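Local structure of MsStt7d protein (Micromonas, 4IX3) at residues V119-L130 / Q259-D268; E272-A280 / F288-M299. The protein probably works as a protein kinase that binds ATP and magnesium, the chain being the catalytic domain of an algal homologue of the state-transition kinase Stt7. All coordinates share one frame; numbering follows the deposited sequence.

Both contacts lie in the helical C-terminal lobe of the protein kinase fold, on the same side of the chain's centre, with their centres about 18 Å apart. They follow in series along the chain: contact 1 joins helix 119-125, just past the strand 106-112 of the N-lobe sheet, and the start of helix 127-133 to the end of helix 246-261 and the loop after it, and contact 2 opens on the next helix, 268-280, and closes in the loop after helix 285-291. The first loop links the two: its Arg266 takes part in contact 1, while its Leu265 packs against Phe274 and Met299 of contact 2, with 3.6 Å between Leu265 CD2 and Met299 SD.

Contact 1. Residues V119-L130 / Q259-D268; sequences VEALMRRGTAPL and QLAVVGLRTD
In the C-lobe of the kinase fold, the alphaD helix, 119-125, and the start of helix 127-133 are fastened to the end of the alphaF helix, 246-261, and the loop after it, with Arg266 and Arg124 reaching across in opposite directions. Arg266 runs out extended and holds Thr127 end-on: NH1 and NH2 both donate to Thr127 OG1, each at 3.0 Å. Thr127 suits the place because its hydroxyl also bonds Glu141 of helix 141-161. The guanidinium is fixed in rotation by its own helix end, since NE donates to Gln259 O at 2.8 Å and NH2 also to Leu260 O, so two carbonyls of the last helical turn each receive an N-H from it. Met123 CB lies over one face of this group. With chi1 at 77°, Met123 places CG between its backbone N and carbonyl carbon, and the extended chain beyond crosses the aliphatic part of Arg266 at a slant and ends with CE against Gln259. Deeper in, Leu260 CD2 rests against both Val119 CG1 and Leu130 CD2, the latter 3.9 Å away. At the solvent side Arg124 grips Arg266 O side-on through NE and NH2. Asp268 pairs with Arg214 as well as with Arg124, whose NH2 forms a salt bridge to Asp268 OD1 at 3.0 Å, arriving from above the carboxylate plane, 45° out of it.

Contact 2. Residues E272-A280 / F288-M299; sequences ERFLADYKA and FRGEKSGEYGTM
This is a helix-to-loop contact with an aromatic core and a charged, watered rim, in the C-lobe of the kinase fold and away from the nucleotide site: the alphaG helix, 268-280, packs against the end of helix 285-291 and the loop that follows it. In the core, Phe274 turns its edge to the face of Phe288, the centroids 4.6 Å apart and the planes at 55°. Both rings are buried, and this fit sets the CD2-CE2 edge of Phe274 over the centre of the Phe288 face, while Leu258 and Trp312 give Phe274 further apolar contact. Tyr296 is sandwiched: Phe288 CZ lies toward the rim of one ring face, and the guanidinium of Arg273 lies flat on the other, a cation-pi stack with planes 7° apart and Arg273 CZ 4.0 Å from the ring centroid. A bend at chi3 (80°) folds the planar group of Arg273 back over the ring. The Tyr296 hydroxyl donates to Asp277 OD2 at 2.6 Å, on the anti side of the carboxylate. Asp277 OD1 takes a weak bond from Lys292 NZ at 3.4 Å, part of a salt bridge. A phenylalanine in place of Tyr296 would probably leave Asp277 OD2 without its short hydroxyl partner and the ring end without its anchor to helix 268-280. Water 3 joins Arg273 NH1, Asp277 OD2 and Glu295 OE1, and water 4 links Asp277 OD1 to the same Glu295 oxygen. With Lys292 and Arg273 close by, these waters probably ease the repulsion between the two carboxylates, so Asp277 is likely to stay ionised and strengthen the hydrogen bond from Tyr296.

Contact 1. Residues V119-L130 / Q259-D268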
loop_
_atom_site.group_PDB
_atom_site.type_symbol
_atom_site.label_atom_id
_atom_site.label_comp_id
_atom_site.label_asym_id
_atom_site.label_seq_id
_atom_site.Cartn_x
_atom_site.Cartn_y
_atom_site.Cartn_z
ATOM N N VAL B 119 -14.297 -0.141 -15.192
ATOM C CA VAL B 119 -15.452 -1.047 -15.275
ATOM C C VAL B 119 -16.132 -1.202 -13.908
ATOM O O VAL B 119 -17.352 -1.350 -13.848
ATOM C CB VAL B 119 -15.011 -2.365 -15.917
ATOM C CG1 VAL B 119 -16.121 -3.414 -15.760
ATOM C CG2 VAL B 119 -14.670 -2.095 -17.403
ATOM N N GLU B 120 -15.362 -1.110 -12.833
ATOM C CA GLU B 120 -15.979 -1.164 -11.501
ATOM C C GLU B 120 -16.968 -0.021 -11.345
ATOM O O GLU B 120 -18.121 -0.230 -10.912
ATOM C CB GLU B 120 -14.917 -1.138 -10.384
ATOM C CG GLU B 120 -15.529 -1.160 -8.981
ATOM C CD GLU B 120 -14.433 -0.945 -7.946
ATOM O OE1 GLU B 120 -14.081 0.230 -7.702
ATOM O OE2 GLU B 120 -13.876 -1.930 -7.411
ATOM N N ALA B 121 -16.514 1.187 -11.649
ATOM C CA ALA B 121 -17.383 2.344 -11.432
ATOM C C ALA B 121 -18.589 2.298 -12.380
ATOM O O ALA B 121 -19.722 2.574 -11.962
ATOM C CB ALA B 121 -16.575 3.640 -11.592
ATOM N N LEU B 122 -18.381 1.890 -13.639
ATOM C CA LEU B 122 -19.472 1.881 -14.589
ATOM C C LEU B 122 -20.464 0.799 -14.186
ATOM O O LEU B 122 -21.661 1.065 -14.230
ATOM C CB LEU B 122 -18.922 1.578 -15.984
ATOM C CG LEU B 122 -18.170 2.740 -16.658
ATOM C CD1 LEU B 122 -17.344 2.170 -17.814
ATOM C CD2 LEU B 122 -19.153 3.787 -17.173
ATOM N N MET B 123 -19.993 -0.399 -13.851
ATOM C CA MET B 123 -20.929 -1.490 -13.559
ATOM C C MET B 123 -21.784 -1.133 -12.344
ATOM O O MET B 123 -22.967 -1.493 -12.327
ATOM C CB MET B 123 -20.224 -2.828 -13.366
ATOM C CG MET B 123 -19.526 -3.034 -12.032
ATOM S SD MET B 123 -18.568 -4.567 -12.057
ATOM C CE MET B 123 -18.102 -4.548 -10.318
ATOM N N ARG B 124 -21.213 -0.423 -11.379
ATOM C CA ARG B 124 -21.979 -0.033 -10.195
ATOM C C ARG B 124 -22.962 1.096 -10.485
ATOM O O ARG B 124 -24.002 1.159 -9.817
ATOM C CB ARG B 124 -21.047 0.267 -9.021
ATOM C CG ARG B 124 -20.364 -0.992 -8.558
ATOM C CD ARG B 124 -19.306 -0.765 -7.481
ATOM N NE ARG B 124 -18.763 -2.036 -7.010
ATOM C CZ ARG B 124 -17.796 -2.174 -6.109
ATOM N NH1 ARG B 124 -17.156 -1.103 -5.656
ATOM N NH2 ARG B 124 -17.418 -3.404 -5.752
ATOM N N ARG B 125 -22.681 1.945 -11.481
ATOM C CA ARG B 125 -23.654 2.944 -11.935
ATOM C C ARG B 125 -24.813 2.225 -12.643
ATOM O O ARG B 125 -25.972 2.584 -12.486
ATOM C CB ARG B 125 -23.008 3.968 -12.886
ATOM C CG ARG B 125 -22.204 5.044 -12.176
ATOM C CD ARG B 125 -21.401 5.895 -13.158
ATOM N NE ARG B 125 -22.280 6.591 -14.094
ATOM C CZ ARG B 125 -21.968 6.937 -15.344
ATOM N NH1 ARG B 125 -20.774 6.653 -15.866
ATOM N NH2 ARG B 125 -22.879 7.558 -16.090
ATOM N N GLY B 126 -24.494 1.175 -13.386
ATOM C CA GLY B 126 -25.515 0.316 -13.988
ATOM C C GLY B 126 -25.029 -0.314 -15.282
ATOM O O GLY B 126 -24.054 0.116 -15.925
ATOM N N THR B 127 -25.746 -1.340 -15.723
ATOM C CA THR B 127 -25.472 -1.983 -17.013
ATOM C C THR B 127 -25.620 -1.019 -18.187
ATOM O O THR B 127 -24.823 -1.105 -19.135
ATOM C CB THR B 127 -26.383 -3.193 -17.197
ATOM O OG1 THR B 127 -26.001 -4.140 -16.192
ATOM C CG2 THR B 127 -26.266 -3.779 -18.610
ATOM N N ALA B 128 -26.559 -0.085 -18.136
ATOM C CA ALA B 128 -26.702 0.905 -19.208
ATOM C C ALA B 128 -25.484 1.812 -19.461
ATOM O O ALA B 128 -24.970 1.819 -20.579
ATOM C CB ALA B 128 -27.985 1.703 -19.105
ATOM N N PRO B 129 -24.974 2.502 -18.425
ATOM C CA PRO B 129 -23.792 3.347 -18.680
ATOM C C PRO B 129 -22.565 2.480 -19.004
ATOM O O PRO B 129 -21.746 2.883 -19.843
ATOM C CB PRO B 129 -23.602 4.112 -17.368
ATOM C CG PRO B 129 -24.418 3.395 -16.359
ATOM C CD PRO B 129 -25.590 2.810 -17.121
ATOM N N LEU B 130 -22.474 1.244 -18.489
ATOM C CA LEU B 130 -21.381 0.353 -18.832
ATOM C C LEU B 130 -21.445 -0.007 -20.332
ATOM O O LEU B 130 -20.449 0.127 -21.054
ATOM C CB LEU B 130 -21.407 -0.892 -17.927
ATOM C CG LEU B 130 -20.419 -1.998 -18.309
ATOM C CD1 LEU B 130 -18.987 -1.505 -18.219
ATOM C CD2 LEU B 130 -20.698 -3.259 -17.453
ATOM N N GLN B 259 -19.495 -10.724 -11.725
ATOM C CA GLN B 259 -19.980 -9.391 -11.467
ATOM C C GLN B 259 -20.645 -8.740 -12.670
ATOM O O GLN B 259 -21.617 -8.020 -12.518
ATOM C CB GLN B 259 -18.826 -8.554 -10.932
ATOM C CG GLN B 259 -18.255 -9.112 -9.640
ATOM C CD GLN B 259 -17.496 -8.099 -8.818
ATOM O OE1 GLN B 259 -17.901 -7.730 -7.688
ATOM N NE2 GLN B 259 -16.349 -7.751 -9.314
ATOM N N LEU B 260 -20.060 -8.935 -13.858
ATOM C CA LEU B 260 -20.715 -8.373 -15.043
ATOM C C LEU B 260 -22.088 -9.028 -15.253
ATOM O O LEU B 260 -23.014 -8.345 -15.657
ATOM C CB LEU B 260 -19.830 -8.585 -16.274
ATOM C CG LEU B 260 -18.497 -7.830 -16.179
ATOM C CD1 LEU B 260 -17.721 -8.190 -17.419
ATOM C CD2 LEU B 260 -18.792 -6.343 -16.068
ATOM N N ALA B 261 -22.156 -10.343 -15.049
ATOM C CA ALA B 261 -23.363 -11.111 -15.370
ATOM C C ALA B 261 -24.516 -10.901 -14.395
ATOM O O ALA B 261 -25.675 -11.036 -14.810
ATOM C CB ALA B 261 -23.002 -12.590 -15.455
ATOM N N VAL B 262 -24.223 -10.597 -13.124
ATOM C CA VAL B 262 -25.268 -10.601 -12.064
ATOM C C VAL B 262 -25.173 -9.298 -11.281
ATOM O O VAL B 262 -24.167 -9.094 -10.561
ATOM C CB VAL B 262 -25.124 -11.789 -11.107
ATOM C CG1 VAL B 262 -26.281 -11.843 -10.114
ATOM C CG2 VAL B 262 -25.005 -13.102 -11.875
ATOM N N VAL B 263 -26.142 -8.401 -11.485
ATOM C CA VAL B 263 -26.123 -7.055 -10.872
ATOM C C VAL B 263 -25.846 -7.171 -9.364
ATOM O O VAL B 263 -25.043 -6.399 -8.809
ATOM C CB VAL B 263 -27.383 -6.212 -11.187
ATOM C CG1 VAL B 263 -27.383 -4.910 -10.390
ATOM C CG2 VAL B 263 -27.441 -5.945 -12.689
ATOM N N GLY B 264 -26.540 -8.080 -8.704
ATOM C CA GLY B 264 -26.378 -8.217 -7.252
ATOM C C GLY B 264 -25.010 -8.708 -6.798
ATOM O O GLY B 264 -24.701 -8.598 -5.590
ATOM N N LEU B 265 -24.154 -9.205 -7.715
ATOM C CA LEU B 265 -22.806 -9.575 -7.308
ATOM C C LEU B 265 -21.810 -8.440 -7.526
ATOM O O LEU B 265 -20.614 -8.655 -7.318
ATOM C CB LEU B 265 -22.334 -10.822 -8.039
ATOM C CG LEU B 265 -23.260 -12.039 -7.823
ATOM C CD1 LEU B 265 -22.728 -13.238 -8.591
ATOM C CD2 LEU B 265 -23.411 -12.336 -6.334
ATOM N N ARG B 266 -22.285 -7.259 -7.921
ATOM C CA ARG B 266 -21.350 -6.155 -8.230
ATOM C C ARG B 266 -20.782 -5.453 -7.002
ATOM O O ARG B 266 -19.820 -4.701 -7.118
ATOM C CB ARG B 266 -21.987 -5.130 -9.181
ATOM C CG ARG B 266 -22.209 -5.800 -10.537
ATOM C CD ARG B 266 -22.894 -4.899 -11.524
ATOM N NE ARG B 266 -23.003 -5.577 -12.818
ATOM C CZ ARG B 266 -23.699 -5.073 -13.848
ATOM N NH1 ARG B 266 -24.293 -3.879 -13.748
ATOM N NH2 ARG B 266 -23.814 -5.745 -14.997
ATOM N N THR B 267 -21.429 -5.612 -5.843
ATOM C CA THR B 267 -20.872 -5.032 -4.629
ATOM C C THR B 267 -19.849 -6.031 -4.096
ATOM O O THR B 267 -19.902 -7.229 -4.394
ATOM C CB THR B 267 -21.965 -4.874 -3.579
ATOM O OG1 THR B 267 -22.564 -6.150 -3.352
ATOM C CG2 THR B 267 -23.008 -3.908 -4.046
ATOM N N ASP B 268 -18.907 -5.546 -3.290
ATOM C CA ASP B 268 -17.942 -6.434 -2.661
ATOM C C ASP B 268 -18.673 -7.495 -1.849
ATOM O O ASP B 268 -18.262 -8.646 -1.856
ATOM C CB ASP B 268 -17.041 -5.672 -1.680
ATOM C CG ASP B 268 -16.014 -4.785 -2.359
ATOM O OD1 ASP B 268 -15.851 -4.755 -3.603
ATOM O OD2 ASP B 268 -15.222 -4.181 -1.624
HETATM O O HOH W 1 -14.826 -1.982 -3.648
#

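Contact 2. Residues E272-A280 / F288-M299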
loop_
_atom_site.group_PDB
_atom_site.type_symbol
_atom_site.label_atom_id
_atom_site.label_comp_id
_atom_site.label_asym_id
_atom_site.label_seq_id
_atom_site.Cartn_x
_atom_site.Cartn_y
_atom_site.Cartn_z
ATOM N N GLU B 272 -18.576 -11.534 -2.367
ATOM C CA GLU B 272 -18.079 -12.280 -1.195
ATOM C C GLU B 272 -19.083 -13.346 -0.729
ATOM O O GLU B 272 -18.691 -14.491 -0.484
ATOM C CB GLU B 272 -17.751 -11.326 -0.035
ATOM C CG GLU B 272 -17.170 -12.019 1.193
ATOM C CD GLU B 272 -16.786 -11.059 2.309
ATOM O OE1 GLU B 272 -17.256 -9.900 2.294
ATOM O OE2 GLU B 272 -16.046 -11.495 3.223
ATOM N N ARG B 273 -20.369 -13.001 -0.682
ATOM C CA ARG B 273 -21.398 -13.970 -0.255
ATOM C C ARG B 273 -21.435 -15.128 -1.256
ATOM O O ARG B 273 -21.483 -16.312 -0.883
ATOM C CB ARG B 273 -22.787 -13.335 -0.209
ATOM C CG ARG B 273 -23.862 -14.356 0.169
ATOM C CD ARG B 273 -25.014 -13.693 0.867
ATOM N NE ARG B 273 -25.917 -13.043 -0.069
ATOM C CZ ARG B 273 -27.082 -13.538 -0.479
ATOM N NH1 ARG B 273 -27.460 -14.771 -0.172
ATOM N NH2 ARG B 273 -27.857 -12.777 -1.237
ATOM N N PHE B 274 -21.480 -14.809 -2.555
ATOM C CA PHE B 274 -21.495 -15.855 -3.565
ATOM C C PHE B 274 -20.299 -16.779 -3.431
ATOM O O PHE B 274 -20.453 -18.005 -3.437
ATOM C CB PHE B 274 -21.548 -15.289 -4.991
ATOM C CG PHE B 274 -21.416 -16.349 -6.057
ATOM C CD1 PHE B 274 -20.159 -16.787 -6.463
ATOM C CD2 PHE B 274 -22.527 -17.041 -6.493
ATOM C CE1 PHE B 274 -20.008 -17.778 -7.410
ATOM C CE2 PHE B 274 -22.377 -18.048 -7.442
ATOM C CZ PHE B 274 -21.129 -18.473 -7.835
ATOM N N LEU B 275 -19.095 -16.227 -3.310
ATOM C CA LEU B 275 -17.903 -17.086 -3.304
ATOM C C LEU B 275 -17.842 -17.968 -2.055
ATOM O O LEU B 275 -17.324 -19.086 -2.123
ATOM C CB LEU B 275 -16.615 -16.262 -3.444
ATOM C CG LEU B 275 -16.440 -15.691 -4.859
ATOM C CD1 LEU B 275 -15.236 -14.762 -4.857
ATOM C CD2 LEU B 275 -16.279 -16.777 -5.916
ATOM N N ALA B 276 -18.352 -17.490 -0.922
ATOM C CA ALA B 276 -18.392 -18.297 0.295
ATOM C C ALA B 276 -19.315 -19.486 0.075
ATOM O O ALA B 276 -19.008 -20.609 0.493
ATOM C CB ALA B 276 -18.893 -17.437 1.432
ATOM N N ASP B 277 -20.466 -19.237 -0.556
ATOM C CA ASP B 277 -21.416 -20.329 -0.814
ATOM C C ASP B 277 -20.828 -21.296 -1.840
ATOM O O ASP B 277 -20.991 -22.500 -1.712
ATOM C CB ASP B 277 -22.742 -19.772 -1.337
ATOM C CG ASP B 277 -23.684 -19.345 -0.214
ATOM O OD1 ASP B 277 -23.554 -19.850 0.926
ATOM O OD2 ASP B 277 -24.556 -18.491 -0.475
ATOM N N TYR B 278 -20.113 -20.754 -2.830
ATOM C CA TYR B 278 -19.473 -21.552 -3.878
ATOM C C TYR B 278 -18.432 -22.513 -3.294
ATOM O O TYR B 278 -18.440 -23.735 -3.536
ATOM C CB TYR B 278 -18.858 -20.604 -4.925
ATOM C CG TYR B 278 -18.187 -21.304 -6.093
ATOM C CD1 TYR B 278 -18.889 -22.163 -6.945
ATOM C CD2 TYR B 278 -16.863 -21.013 -6.410
ATOM C CE1 TYR B 278 -18.252 -22.751 -8.037
ATOM C CE2 TYR B 278 -16.218 -21.590 -7.489
ATOM C CZ TYR B 278 -16.929 -22.432 -8.315
ATOM O OH TYR B 278 -16.322 -23.043 -9.406
ATOM N N LYS B 279 -17.614 -21.982 -2.386
ATOM C CA LYS B 279 -16.648 -22.802 -1.682
ATOM C C LYS B 279 -17.364 -23.869 -0.848
ATOM O O LYS B 279 -16.964 -25.040 -0.836
ATOM C CB LYS B 279 -15.832 -21.886 -0.761
ATOM C CG LYS B 279 -14.908 -22.633 0.190
ATOM C CD LYS B 279 -13.988 -21.641 0.894
ATOM C CE LYS B 279 -13.374 -22.269 2.137
ATOM N NZ LYS B 279 -12.705 -23.543 1.776
ATOM N N ALA B 280 -18.408 -23.449 -0.135
ATOM C CA ALA B 280 -19.129 -24.351 0.772
ATOM C C ALA B 280 -19.750 -25.547 0.021
ATOM O O ALA B 280 -19.883 -26.616 0.603
ATOM C CB ALA B 280 -20.179 -23.564 1.550
ATOM N N PHE B 288 -24.171 -25.168 -6.453
ATOM C CA PHE B 288 -24.642 -23.858 -6.052
ATOM C C PHE B 288 -26.070 -23.606 -6.533
ATOM O O PHE B 288 -26.930 -23.161 -5.749
ATOM C CB PHE B 288 -23.715 -22.739 -6.544
ATOM C CG PHE B 288 -24.280 -21.375 -6.274
ATOM C CD1 PHE B 288 -24.001 -20.717 -5.074
ATOM C CD2 PHE B 288 -25.117 -20.750 -7.199
ATOM C CE1 PHE B 288 -24.562 -19.489 -4.798
ATOM C CE2 PHE B 288 -25.691 -19.522 -6.900
ATOM C CZ PHE B 288 -25.433 -18.906 -5.689
ATOM N N ARG B 289 -26.306 -23.872 -7.822
ATOM C CA ARG B 289 -27.629 -23.669 -8.416
ATOM C C ARG B 289 -28.696 -24.507 -7.713
ATOM O O ARG B 289 -29.759 -23.980 -7.384
ATOM C CB ARG B 289 -27.608 -23.934 -9.932
ATOM C CG ARG B 289 -26.649 -23.004 -10.652
ATOM C CD ARG B 289 -26.223 -23.676 -11.941
ATOM N NE ARG B 289 -27.277 -23.570 -12.945
ATOM C CZ ARG B 289 -27.188 -24.074 -14.171
ATOM N NH1 ARG B 289 -26.132 -24.802 -14.544
ATOM N NH2 ARG B 289 -28.145 -23.809 -15.039
ATOM N N GLY B 290 -28.388 -25.775 -7.430
ATOM C CA GLY B 290 -29.334 -26.740 -6.846
ATOM C C GLY B 290 -29.558 -26.492 -5.368
ATOM O O GLY B 290 -30.696 -26.558 -4.909
ATOM N N GLU B 291 -28.497 -26.152 -4.637
ATOM C CA GLU B 291 -28.547 -26.037 -3.180
ATOM C C GLU B 291 -28.776 -24.636 -2.609
ATOM O O GLU B 291 -29.255 -24.485 -1.489
ATOM C CB GLU B 291 -27.275 -26.604 -2.558
ATOM C CG GLU B 291 -27.018 -28.077 -2.853
ATOM C CD GLU B 291 -25.832 -28.602 -2.062
ATOM O OE1 GLU B 291 -25.532 -28.064 -0.969
ATOM O OE2 GLU B 291 -25.170 -29.539 -2.553
ATOM N N LYS B 292 -28.259 -23.614 -3.293
ATOM C CA LYS B 292 -28.105 -22.285 -2.694
ATOM C C LYS B 292 -28.831 -21.198 -3.466
ATOM O O LYS B 292 -29.182 -20.161 -2.903
ATOM C CB LYS B 292 -26.631 -21.884 -2.636
ATOM C CG LYS B 292 -25.758 -22.766 -1.761
ATOM C CD LYS B 292 -26.079 -22.550 -0.295
ATOM C CE LYS B 292 -25.332 -23.518 0.607
ATOM N NZ LYS B 292 -23.866 -23.250 0.605
ATOM N N SER B 293 -28.939 -21.374 -4.779
ATOM C CA SER B 293 -29.397 -20.271 -5.608
ATOM C C SER B 293 -30.757 -19.770 -5.131
ATOM O O SER B 293 -30.999 -18.569 -5.124
ATOM C CB SER B 293 -29.361 -20.584 -7.109
ATOM O OG SER B 293 -30.404 -21.466 -7.482
ATOM N N GLY B 294 -31.596 -20.678 -4.640
ATOM C CA GLY B 294 -32.892 -20.303 -4.052
ATOM C C GLY B 294 -32.834 -19.310 -2.896
ATOM O O GLY B 294 -33.843 -18.704 -2.537
ATOM N N GLU B 295 -31.663 -19.149 -2.293
ATOM C CA GLU B 295 -31.429 -18.120 -1.279
ATOM C C GLU B 295 -31.142 -16.722 -1.812
ATOM O O GLU B 295 -30.856 -15.824 -1.027
ATOM C CB GLU B 295 -30.226 -18.515 -0.421
ATOM C CG GLU B 295 -30.404 -19.819 0.338
ATOM C CD GLU B 295 -29.212 -20.168 1.219
ATOM O OE1 GLU B 295 -28.460 -19.255 1.625
ATOM O OE2 GLU B 295 -29.040 -21.368 1.531
ATOM N N TYR B 296 -31.065 -16.567 -3.128
ATOM C CA TYR B 296 -30.553 -15.329 -3.751
ATOM C C TYR B 296 -31.711 -14.624 -4.467
ATOM O O TYR B 296 -31.629 -14.259 -5.647
ATOM C CB TYR B 296 -29.453 -15.666 -4.764
ATOM C CG TYR B 296 -28.109 -15.941 -4.125
ATOM C CD1 TYR B 296 -27.076 -14.992 -4.197
ATOM C CD2 TYR B 296 -27.874 -17.136 -3.419
ATOM C CE1 TYR B 296 -25.855 -15.213 -3.564
ATOM C CE2 TYR B 296 -26.658 -17.362 -2.764
ATOM C CZ TYR B 296 -25.651 -16.405 -2.868
ATOM O OH TYR B 296 -24.456 -16.602 -2.217
ATOM N N GLY B 297 -32.838 -14.514 -3.781
ATOM C CA GLY B 297 -34.041 -14.096 -4.458
ATOM C C GLY B 297 -33.979 -12.652 -4.887
ATOM O O GLY B 297 -34.799 -12.242 -5.709
ATOM N N THR B 298 -33.081 -11.868 -4.289
ATOM C CA THR B 298 -32.915 -10.455 -4.660
ATOM C C THR B 298 -32.131 -10.315 -5.958
ATOM O O THR B 298 -32.084 -9.217 -6.510
ATOM C CB THR B 298 -32.268 -9.547 -3.568
ATOM O OG1 THR B 298 -30.881 -9.867 -3.397
ATOM C CG2 THR B 298 -33.002 -9.578 -2.200
ATOM N N MET B 299 -31.539 -11.407 -6.451
ATOM C CA MET B 299 -30.671 -11.360 -7.630
ATOM C C MET B 299 -31.289 -12.064 -8.815
ATOM O O MET B 299 -32.264 -12.818 -8.660
ATOM C CB MET B 299 -29.293 -11.964 -7.329
ATOM C CG MET B 299 -28.680 -11.407 -6.050
ATOM S SD MET B 299 -26.918 -11.748 -6.020
ATOM C CE MET B 299 -26.565 -11.211 -4.353
HETATM O O HOH W 2 -30.561 -12.267 -2.480
HETATM O O HOH W 3 -26.384 -16.928 0.965
HETATM O O HOH W 4 -25.841 -19.977 2.613
#